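Local coordinates for protein malate dehydrogenase (Naegleria fowleri, PDB 6UM4) that probably catalyses the reversible, nicotinamide-cofactor-dependent oxidation of malate to oxaloacetate, at residues 189-192 and 193-197; 317-320 and 321-325; 252-255 and 256-259; 196-199 and 200-203. All blocks are in the same frame, centred on the assembly; numbering follows the deposited sequence.

Interaction 1 (189-192 and 193-197); sequences MERA and DVMKD
Met189 reaches forward along the first turns of the helix that follows it and meets Asp197 from the opposite direction, methyl to carboxylate oxygen. A bend at the end of the methionine chain (chi3 66°) turns its methyl inward, so that CE lies 3.3 Å from OD2 of Asp197. The same methyl rests against Val194, with CE 3.8 Å from CG2, and the nearer part of the chain runs at a slant past Asp193, CB to CB 3.9 Å. Val194 can offer CG2 to the methionine because that branch stands beside its own backbone N, while CG1 stands beside the carbonyl carbon. OD2 of Asp197 is also salt-bridged to Lys183, a residue that the Met189 side chain also touches, so the carboxylate is held from the loop as well.

Glu190 is the N-cap. Its O accepts a bond from Val194 N (3.0 Å), and its own N gives a weak but straight bond to OD2 of Asp193, 3.3 Å at 174°. Elsewhere on the same turn, the extended Arg191 crosses Met195 at an angle, with NE 3.7 Å from the methyl CE. Both of these side chains also lean on helix 394-414, touching Glu410.

Asp193, three residues past the N-cap, provides one half of a capping box, the weak bond back to the N-cap N. This turn begins helix 191-212, which links strands 176-179 and 218-221 in a beta-alpha-beta unit of the Rossmann-type domain. The loop before it probably corresponds to the mobile loop that closes over the active site in malate and lactate dehydrogenases.

Interaction 2 (317-320 and 321-325); sequences QQRG and AAIIK
Ile323 N donates to Arg319 O at 3.1 Å, the shortest of the three helical bonds that join 317-320 to 321-325. The isoleucine also lays its side chain against this carbonyl: CG1, beside the backbone N (chi1 -68°), sits 3.7 Å from Arg319 O, which therefore has both a donor and a hydrocarbon shoulder. Further out, CD1 of Ile323 comes within 4.4 Å of Arg319 NE. The guanidinium takes its strong partners from the second subunit, where NE makes a salt bridge with Asp152 and NH2 bonds to the carbonyl O of Met148. Ile323 packs on that same Asp152, so apolar and charged side chains share one interface patch.

One residue earlier, Gln318 O receives Ala322 N at 3.2 Å. One residue later, Ile324 N reaches Gly320 O at 3.2 Å, and the isoleucine repeats the pattern of its neighbour, with CG1 3.6 Å from that oxygen.

Gln318 has a double role: it is the first residue to leave helical geometry after helix 305-317 and also the N-cap of helix 319-327, which places it at the break between two consecutive helices. Gln317, at the end of the first, bonds through NE2 to Gln284 O. Arg319 rests on Arg255 and Gln259 of helix 250-264, while Ile323 and Ile324 touch Ser331 and Ser330 just before helix 332-348.

Interaction 3 (252-255 and 256-259); sequences DHDR and GLAQ
Arg255 and Gln259 are tied twice, once by the backbone and once through a water. Arg255 O accepts Gln259 N at 3.0 Å. The water, its O 2.6 Å from Arg255 O, donates a proton to that carbonyl and in turn accepts from Gln259 NE2. The glutamine can reach that water because its chain folds at chi2 (-62°) and brings the amide back along the helix. The Arg255 side chain runs out extended instead, and its NE has a long, weak ion pair with Asp152 of the second subunit.

Leu257 carries the apolar side. Its CD1 lies against the His253 imidazole, 3.7 Å from CD2 and 3.8 Å from NE2. The imidazole swings toward the leucine because CG lies opposite the backbone N (chi1 179°). Asp254 OD1 lies in plane at an edge of this ring and is salt-bridged to Arg250. ND1 of His253 is bonded to Ser355 OG, which helps to fix the turn of the ring.

Gly256, without a side chain, takes part through its backbone, and its N donates to Asp252 O at 2.9 Å. Asp252 OD2 bonds His280 ND1, a pairing consistent with the Asp-His pair of the lactate and malate dehydrogenase active site.

Helix 250-264 is largely buried at this point: Leu257 packs on Ile271 and Phe274 of strand 271-277, Ala258 meets the second subunit at Asp152, and Gln259 leans on Phe312 and Val316 of helix 305-317 and on Arg319 of helix 319-327.

Interaction 4 (196-199 and 200-203); sequences KDNA and AIFK
Phe202 brings both its backbone N and its ring edge to the carbonyl oxygen of Asn198. The N-H bond is 2.9 Å long, while CD2 comes to 3.2 Å from the same oxygen, which lies near the ring plane. With CG beside its backbone N (chi1 -74°), the phenyl ring swings back toward the preceding turn, where the oxygen meets its edge. Ile201 lies alongside Asn198, the two side chains pointing the same way, with CD1 4.1 Å from OD1. Lys203 N donates to Ala199 O at 2.7 Å, the shortest backbone bond across the two segments.

A second shell holds the asparagine amide at both ends: OD1 accepts from Lys183 N, and ND2 donates to Val194 O one turn back. Ile201 also touches Lys183. The ring of Phe202 packs on Asn229 and Thr233 of helix 226-235, and Ala199 rests on Ile232 of that helix and on Val414 of helix 394-414.

The contact lies in the first half of helix 191-212, which crosses over between strands 176-179 and 218-221: a beta-alpha-beta crossover of the Rossmann-type NAD-binding domain.

How the interactions relate
Interactions 1 and 4 are successive turns of helix 191-212, with centres about 9 Å apart and Lys196 and Asp197 in common; Lys183 contacts both. Interactions 2 and 3 belong to the C-terminal domain, with centres about 13 Å apart, and they touch directly: Arg319 CG lies 3.3 Å from Arg255 NE, and Arg319 NH1 3.2 Å from Gln259 NE2. Both also reach Asp152 of the second subunit. The two groups do not meet: interactions 3 and 4 sit on opposite sides of the chain's centre, about 29 Å between centres. Interaction 3 includes Asp252, whose pairing with His280 probably belongs to the active site, and interaction 1 follows the loop that probably closes over it.

Interaction 1 (189-192 and 193-197)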
loop_
_atom_site.group_PDB
_atom_site.type_symbol
_atom_site.label_atom_id
_atom_site.label_comp_id
_atom_site.label_asym_id
_atom_site.label_seq_id
_atom_site.Cartn_x
_atom_site.Cartn_y
_atom_site.Cartn_z
ATOM N N MET A 189 -18.775 -20.084 19.114
ATOM C CA MET A 189 -19.177 -18.688 19.191
ATOM C C MET A 189 -20.414 -18.428 18.340
ATOM O O MET A 189 -20.428 -18.723 17.137
ATOM C CB MET A 189 -18.033 -17.776 18.742
ATOM C CG MET A 189 -16.843 -17.776 19.694
ATOM S SD MET A 189 -15.515 -16.718 19.099
ATOM C CE MET A 189 -16.254 -15.095 19.193
ATOM N N GLU A 190 -21.457 -17.902 18.978
ATOM C CA GLU A 190 -22.643 -17.396 18.306
ATOM C C GLU A 190 -22.457 -15.900 18.064
ATOM O O GLU A 190 -21.428 -15.316 18.423
ATOM C CB GLU A 190 -23.892 -17.685 19.127
ATOM C CG GLU A 190 -24.260 -19.140 19.168
ATOM C CD GLU A 190 -25.508 -19.378 19.988
ATOM O OE1 GLU A 190 -25.381 -19.520 21.224
ATOM O OE2 GLU A 190 -26.610 -19.400 19.396
ATOM N N ARG A 191 -23.459 -15.261 17.452
ATOM C CA ARG A 191 -23.346 -13.828 17.200
ATOM C C ARG A 191 -23.126 -13.063 18.498
ATOM O O ARG A 191 -22.329 -12.119 18.544
ATOM C CB ARG A 191 -24.587 -13.301 16.487
ATOM C CG ARG A 191 -24.654 -11.777 16.494
ATOM C CD ARG A 191 -25.877 -11.223 15.771
ATOM N NE ARG A 191 -26.071 -9.802 16.059
ATOM C CZ ARG A 191 -27.015 -9.327 16.863
ATOM N NH1 ARG A 191 -27.865 -10.161 17.453
ATOM N NH2 ARG A 191 -27.115 -8.022 17.071
ATOM N N ALA A 192 -23.810 -13.469 19.571
ATOM C CA ALA A 192 -23.660 -12.783 20.853
ATOM C C ALA A 192 -22.252 -12.962 21.413
ATOM O O ALA A 192 -21.686 -12.036 22.008
ATOM C CB ALA A 192 -24.698 -13.301 21.843
ATOM N N ASP A 193 -21.679 -14.153 21.236
ATOM C CA ASP A 193 -20.323 -14.417 21.701
ATOM C C ASP A 193 -19.315 -13.554 20.958
ATOM O O ASP A 193 -18.312 -13.113 21.536
ATOM C CB ASP A 193 -20.016 -15.899 21.515
ATOM C CG ASP A 193 -20.636 -16.743 22.593
ATOM O OD1 ASP A 193 -20.702 -16.268 23.750
ATOM O OD2 ASP A 193 -21.132 -17.839 22.264
ATOM N N VAL A 194 -19.555 -13.326 19.665
ATOM C CA VAL A 194 -18.680 -12.455 18.889
ATOM C C VAL A 194 -18.693 -11.052 19.475
ATOM O O VAL A 194 -17.654 -10.383 19.552
ATOM C CB VAL A 194 -19.103 -12.450 17.406
ATOM C CG1 VAL A 194 -18.382 -11.341 16.642
ATOM C CG2 VAL A 194 -18.850 -13.809 16.768
ATOM N N MET A 195 -19.877 -10.574 19.871
ATOM C CA MET A 195 -19.970 -9.254 20.483
ATOM C C MET A 195 -19.298 -9.215 21.852
ATOM O O MET A 195 -18.548 -8.279 22.153
ATOM C CB MET A 195 -21.428 -8.827 20.587
ATOM C CG MET A 195 -22.129 -8.995 19.272
ATOM S SD MET A 195 -22.495 -7.406 18.555
ATOM C CE MET A 195 -22.983 -7.904 16.903
ATOM N N LYS A 196 -19.558 -10.222 22.698
ATOM C CA LYS A 196 -19.036 -10.190 24.063
ATOM C C LYS A 196 -17.532 -10.427 24.102
ATOM O O LYS A 196 -16.812 -9.743 24.838
ATOM C CB LYS A 196 -19.756 -11.224 24.933
ATOM C CG LYS A 196 -21.260 -11.002 25.015
ATOM C CD LYS A 196 -21.894 -11.829 26.119
ATOM C CE LYS A 196 -22.646 -13.026 25.572
ATOM N NZ LYS A 196 -23.478 -13.648 26.656
ATOM N N ASP A 197 -17.037 -11.393 23.326
ATOM C CA ASP A 197 -15.601 -11.654 23.317
ATOM C C ASP A 197 -14.826 -10.449 22.807
ATOM O O ASP A 197 -13.762 -10.115 23.342
ATOM C CB ASP A 197 -15.285 -12.897 22.487
ATOM C CG ASP A 197 -15.820 -14.168 23.121
ATOM O OD1 ASP A 197 -16.252 -14.110 24.296
ATOM O OD2 ASP A 197 -15.788 -15.226 22.456
#

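Interaction 2 (317-320 and 321-325)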
loop_
_atom_site.group_PDB
_atom_site.type_symbol
_atom_site.label_atom_id
_atom_site.label_comp_id
_atom_site.label_asym_id
_atom_site.label_seq_id
_atom_site.Cartn_x
_atom_site.Cartn_y
_atom_site.Cartn_z
ATOM N N GLN A 317 -24.192 -2.459 0.780
ATOM C CA GLN A 317 -24.208 -3.281 1.985
ATOM C C GLN A 317 -23.489 -4.602 1.763
ATOM O O GLN A 317 -22.834 -5.115 2.676
ATOM C CB GLN A 317 -25.656 -3.552 2.422
ATOM C CG GLN A 317 -26.429 -2.353 2.935
ATOM C CD GLN A 317 -27.913 -2.643 3.046
ATOM O OE1 GLN A 317 -28.447 -3.521 2.348
ATOM N NE2 GLN A 317 -28.596 -1.915 3.929
ATOM N N GLN A 318 -23.587 -5.161 0.552
ATOM C CA GLN A 318 -23.082 -6.497 0.259
ATOM C C GLN A 318 -21.767 -6.478 -0.500
ATOM O O GLN A 318 -21.344 -7.515 -1.018
ATOM C CB GLN A 318 -24.120 -7.297 -0.527
ATOM C CG GLN A 318 -25.429 -7.400 0.210
ATOM C CD GLN A 318 -25.258 -8.075 1.556
ATOM O OE1 GLN A 318 -24.432 -8.983 1.708
ATOM N NE2 GLN A 318 -26.017 -7.619 2.551
ATOM N N ARG A 319 -21.122 -5.318 -0.582
ATOM C CA ARG A 319 -19.921 -5.188 -1.396
ATOM C C ARG A 319 -18.799 -6.111 -0.918
ATOM O O ARG A 319 -18.041 -6.652 -1.733
ATOM C CB ARG A 319 -19.473 -3.732 -1.395
ATOM C CG ARG A 319 -18.236 -3.509 -2.230
ATOM C CD ARG A 319 -18.458 -3.793 -3.692
ATOM N NE ARG A 319 -17.431 -3.112 -4.469
ATOM C CZ ARG A 319 -17.469 -2.938 -5.784
ATOM N NH1 ARG A 319 -18.485 -3.400 -6.488
ATOM N NH2 ARG A 319 -16.485 -2.291 -6.387
ATOM N N GLY A 320 -18.654 -6.281 0.395
ATOM C CA GLY A 320 -17.615 -7.174 0.897
ATOM C C GLY A 320 -17.796 -8.604 0.424
ATOM O O GLY A 320 -16.827 -9.292 0.091
ATOM N N ALA A 321 -19.037 -9.082 0.410
ATOM C CA ALA A 321 -19.276 -10.442 -0.051
ATOM C C ALA A 321 -18.948 -10.580 -1.530
ATOM O O ALA A 321 -18.487 -11.643 -1.965
ATOM C CB ALA A 321 -20.721 -10.851 0.228
ATOM N N ALA A 322 -19.177 -9.523 -2.315
ATOM C CA ALA A 322 -18.878 -9.583 -3.745
ATOM C C ALA A 322 -17.384 -9.722 -3.996
ATOM O O ALA A 322 -16.966 -10.469 -4.889
ATOM C CB ALA A 322 -19.416 -8.340 -4.444
ATOM N N ILE A 323 -16.564 -8.983 -3.247
ATOM C CA ILE A 323 -15.119 -9.083 -3.420
ATOM C C ILE A 323 -14.615 -10.465 -3.022
ATOM O O ILE A 323 -13.740 -11.032 -3.687
ATOM C CB ILE A 323 -14.414 -7.949 -2.659
ATOM C CG1 ILE A 323 -14.752 -6.617 -3.332
ATOM C CG2 ILE A 323 -12.906 -8.183 -2.614
ATOM C CD1 ILE A 323 -14.245 -5.443 -2.617
ATOM N N ILE A 324 -15.147 -11.029 -1.935
ATOM C CA ILE A 324 -14.749 -12.375 -1.525
ATOM C C ILE A 324 -15.101 -13.395 -2.601
ATOM O O ILE A 324 -14.331 -14.327 -2.872
ATOM C CB ILE A 324 -15.389 -12.730 -0.170
ATOM C CG1 ILE A 324 -14.678 -11.989 0.953
ATOM C CG2 ILE A 324 -15.355 -14.233 0.083
ATOM C CD1 ILE A 324 -15.427 -12.045 2.270
ATOM N N LYS A 325 -16.270 -13.236 -3.233
ATOM C CA LYS A 325 -16.687 -14.169 -4.272
ATOM C C LYS A 325 -15.775 -14.090 -5.488
ATOM O O LYS A 325 -15.501 -15.108 -6.132
ATOM C CB LYS A 325 -18.134 -13.886 -4.672
ATOM C CG LYS A 325 -18.686 -14.806 -5.740
ATOM C CD LYS A 325 -20.162 -14.457 -6.021
ATOM C CE LYS A 325 -20.742 -15.267 -7.176
ATOM N NZ LYS A 325 -22.058 -14.719 -7.642
#

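Interaction 3 (252-255 and 256-259)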
loop_
_atom_site.group_PDB
_atom_site.type_symbol
_atom_site.label_atom_id
_atom_site.label_comp_id
_atom_site.label_asym_id
_atom_site.label_seq_id
_atom_site.Cartn_x
_atom_site.Cartn_y
_atom_site.Cartn_z
ATOM N N ASP A 252 -17.416 1.750 3.738
ATOM C CA ASP A 252 -18.786 1.829 3.241
ATOM C C ASP A 252 -18.979 3.108 2.435
ATOM O O ASP A 252 -19.519 3.093 1.317
ATOM C CB ASP A 252 -19.789 1.761 4.392
ATOM C CG ASP A 252 -19.564 0.567 5.328
ATOM O OD1 ASP A 252 -19.485 -0.594 4.876
ATOM O OD2 ASP A 252 -19.542 0.789 6.558
ATOM N N HIS A 253 -18.532 4.227 3.002
ATOM C CA HIS A 253 -18.633 5.523 2.341
ATOM C C HIS A 253 -17.985 5.499 0.958
ATOM O O HIS A 253 -18.618 5.841 -0.048
ATOM C CB HIS A 253 -17.989 6.582 3.239
ATOM C CG HIS A 253 -18.001 7.959 2.664
ATOM N ND1 HIS A 253 -18.883 8.928 3.084
ATOM C CD2 HIS A 253 -17.232 8.535 1.710
ATOM C CE1 HIS A 253 -18.664 10.044 2.411
ATOM N NE2 HIS A 253 -17.663 9.834 1.572
ATOM N N ASP A 254 -16.727 5.064 0.890
ATOM C CA ASP A 254 -16.029 5.035 -0.383
ATOM C C ASP A 254 -16.661 4.042 -1.350
ATOM O O ASP A 254 -16.572 4.227 -2.571
ATOM C CB ASP A 254 -14.534 4.707 -0.169
ATOM C CG ASP A 254 -13.774 5.845 0.511
ATOM O OD1 ASP A 254 -14.282 7.000 0.521
ATOM O OD2 ASP A 254 -12.676 5.580 1.062
ATOM N N ARG A 255 -17.233 2.949 -0.840
ATOM C CA ARG A 255 -17.898 2.007 -1.731
ATOM C C ARG A 255 -19.128 2.637 -2.363
ATOM O O ARG A 255 -19.406 2.409 -3.546
ATOM C CB ARG A 255 -18.265 0.731 -0.982
ATOM C CG ARG A 255 -17.074 -0.160 -0.694
ATOM C CD ARG A 255 -17.434 -1.222 0.310
ATOM N NE ARG A 255 -16.468 -2.310 0.316
ATOM C CZ ARG A 255 -16.423 -3.244 1.254
ATOM N NH1 ARG A 255 -17.284 -3.204 2.272
ATOM N NH2 ARG A 255 -15.511 -4.202 1.185
ATOM N N GLY A 256 -19.868 3.436 -1.588
ATOM C CA GLY A 256 -20.983 4.174 -2.154
ATOM C C GLY A 256 -20.539 5.135 -3.240
ATOM O O GLY A 256 -21.153 5.207 -4.312
ATOM N N LEU A 257 -19.469 5.892 -2.971
ATOM C CA LEU A 257 -18.928 6.794 -3.979
ATOM C C LEU A 257 -18.582 6.040 -5.249
ATOM O O LEU A 257 -18.779 6.553 -6.354
ATOM C CB LEU A 257 -17.694 7.530 -3.451
ATOM C CG LEU A 257 -17.837 8.456 -2.251
ATOM C CD1 LEU A 257 -16.491 9.041 -1.930
ATOM C CD2 LEU A 257 -18.817 9.569 -2.560
ATOM N N ALA A 258 -18.044 4.828 -5.122
ATOM C CA ALA A 258 -17.676 4.107 -6.338
ATOM C C ALA A 258 -18.909 3.607 -7.069
ATOM O O ALA A 258 -18.912 3.570 -8.304
ATOM C CB ALA A 258 -16.718 2.952 -6.044
ATOM N N GLN A 259 -19.957 3.219 -6.338
ATOM C CA GLN A 259 -21.186 2.799 -7.015
ATOM C C GLN A 259 -21.784 3.949 -7.813
ATOM O O GLN A 259 -22.179 3.769 -8.970
ATOM C CB GLN A 259 -22.202 2.247 -6.010
ATOM C CG GLN A 259 -21.808 0.885 -5.400
ATOM C CD GLN A 259 -21.689 -0.236 -6.457
ATOM O OE1 GLN A 259 -22.570 -0.416 -7.292
ATOM N NE2 GLN A 259 -20.588 -0.978 -6.415
HETATM O O HOH W 1 -18.636 0.016 -4.326
#

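Interaction 4 (196-199 and 200-203)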
loop_
_atom_site.group_PDB
_atom_site.type_symbol
_atom_site.label_atom_id
_atom_site.label_comp_id
_atom_site.label_asym_id
_atom_site.label_seq_id
_atom_site.Cartn_x
_atom_site.Cartn_y
_atom_site.Cartn_z
ATOM N N LYS A 196 -19.558 -10.222 22.698
ATOM C CA LYS A 196 -19.036 -10.190 24.063
ATOM C C LYS A 196 -17.532 -10.427 24.102
ATOM O O LYS A 196 -16.812 -9.743 24.838
ATOM C CB LYS A 196 -19.756 -11.224 24.933
ATOM C CG LYS A 196 -21.260 -11.002 25.015
ATOM C CD LYS A 196 -21.894 -11.829 26.119
ATOM C CE LYS A 196 -22.646 -13.026 25.572
ATOM N NZ LYS A 196 -23.478 -13.648 26.656
ATOM N N ASP A 197 -17.037 -11.393 23.326
ATOM C CA ASP A 197 -15.601 -11.654 23.317
ATOM C C ASP A 197 -14.826 -10.449 22.807
ATOM O O ASP A 197 -13.762 -10.115 23.342
ATOM C CB ASP A 197 -15.285 -12.897 22.487
ATOM C CG ASP A 197 -15.820 -14.168 23.121
ATOM O OD1 ASP A 197 -16.252 -14.110 24.296
ATOM O OD2 ASP A 197 -15.788 -15.226 22.456
ATOM N N ASN A 198 -15.332 -9.784 21.769
ATOM C CA ASN A 198 -14.634 -8.598 21.287
ATOM C C ASN A 198 -14.777 -7.438 22.264
ATOM O O ASN A 198 -13.828 -6.673 22.471
ATOM C CB ASN A 198 -15.143 -8.222 19.901
ATOM C CG ASN A 198 -14.505 -9.050 18.818
ATOM O OD1 ASN A 198 -13.363 -8.809 18.426
ATOM N ND2 ASN A 198 -15.223 -10.067 18.351
ATOM N N ALA A 199 -15.942 -7.301 22.903
ATOM C CA ALA A 199 -16.075 -6.268 23.923
ATOM C C ALA A 199 -15.027 -6.455 25.018
ATOM O O ALA A 199 -14.448 -5.476 25.502
ATOM C CB ALA A 199 -17.493 -6.254 24.498
ATOM N N ALA A 200 -14.759 -7.709 25.410
ATOM C CA ALA A 200 -13.733 -7.973 26.415
ATOM C C ALA A 200 -12.358 -7.531 25.924
ATOM O O ALA A 200 -11.539 -7.038 26.710
ATOM C CB ALA A 200 -13.728 -9.456 26.787
ATOM N N ILE A 201 -12.078 -7.721 24.635
ATOM C CA ILE A 201 -10.817 -7.246 24.066
ATOM C C ILE A 201 -10.739 -5.724 24.132
ATOM O O ILE A 201 -9.700 -5.151 24.486
ATOM C CB ILE A 201 -10.642 -7.748 22.615
ATOM C CG1 ILE A 201 -10.398 -9.257 22.561
ATOM C CG2 ILE A 201 -9.544 -6.998 21.890
ATOM C CD1 ILE A 201 -10.476 -9.805 21.161
ATOM N N PHE A 202 -11.818 -5.041 23.748
ATOM C CA PHE A 202 -11.759 -3.586 23.681
ATOM C C PHE A 202 -11.980 -2.926 25.036
ATOM O O PHE A 202 -11.577 -1.776 25.222
ATOM C CB PHE A 202 -12.734 -3.075 22.613
ATOM C CG PHE A 202 -12.219 -3.322 21.229
ATOM C CD1 PHE A 202 -11.350 -2.417 20.633
ATOM C CD2 PHE A 202 -12.502 -4.500 20.580
ATOM C CE1 PHE A 202 -10.830 -2.652 19.391
ATOM C CE2 PHE A 202 -11.976 -4.754 19.338
ATOM C CZ PHE A 202 -11.132 -3.829 18.738
ATOM N N LYS A 203 -12.570 -3.629 25.992
ATOM C CA LYS A 203 -12.536 -3.129 27.360
ATOM C C LYS A 203 -11.099 -3.060 27.847
ATOM O O LYS A 203 -10.657 -2.041 28.392
ATOM C CB LYS A 203 -13.374 -4.025 28.266
ATOM C CG LYS A 203 -13.136 -3.800 29.748
ATOM C CD LYS A 203 -13.903 -4.802 30.584
ATOM C CE LYS A 203 -13.851 -4.439 32.067
ATOM N NZ LYS A 203 -14.158 -5.640 32.885
#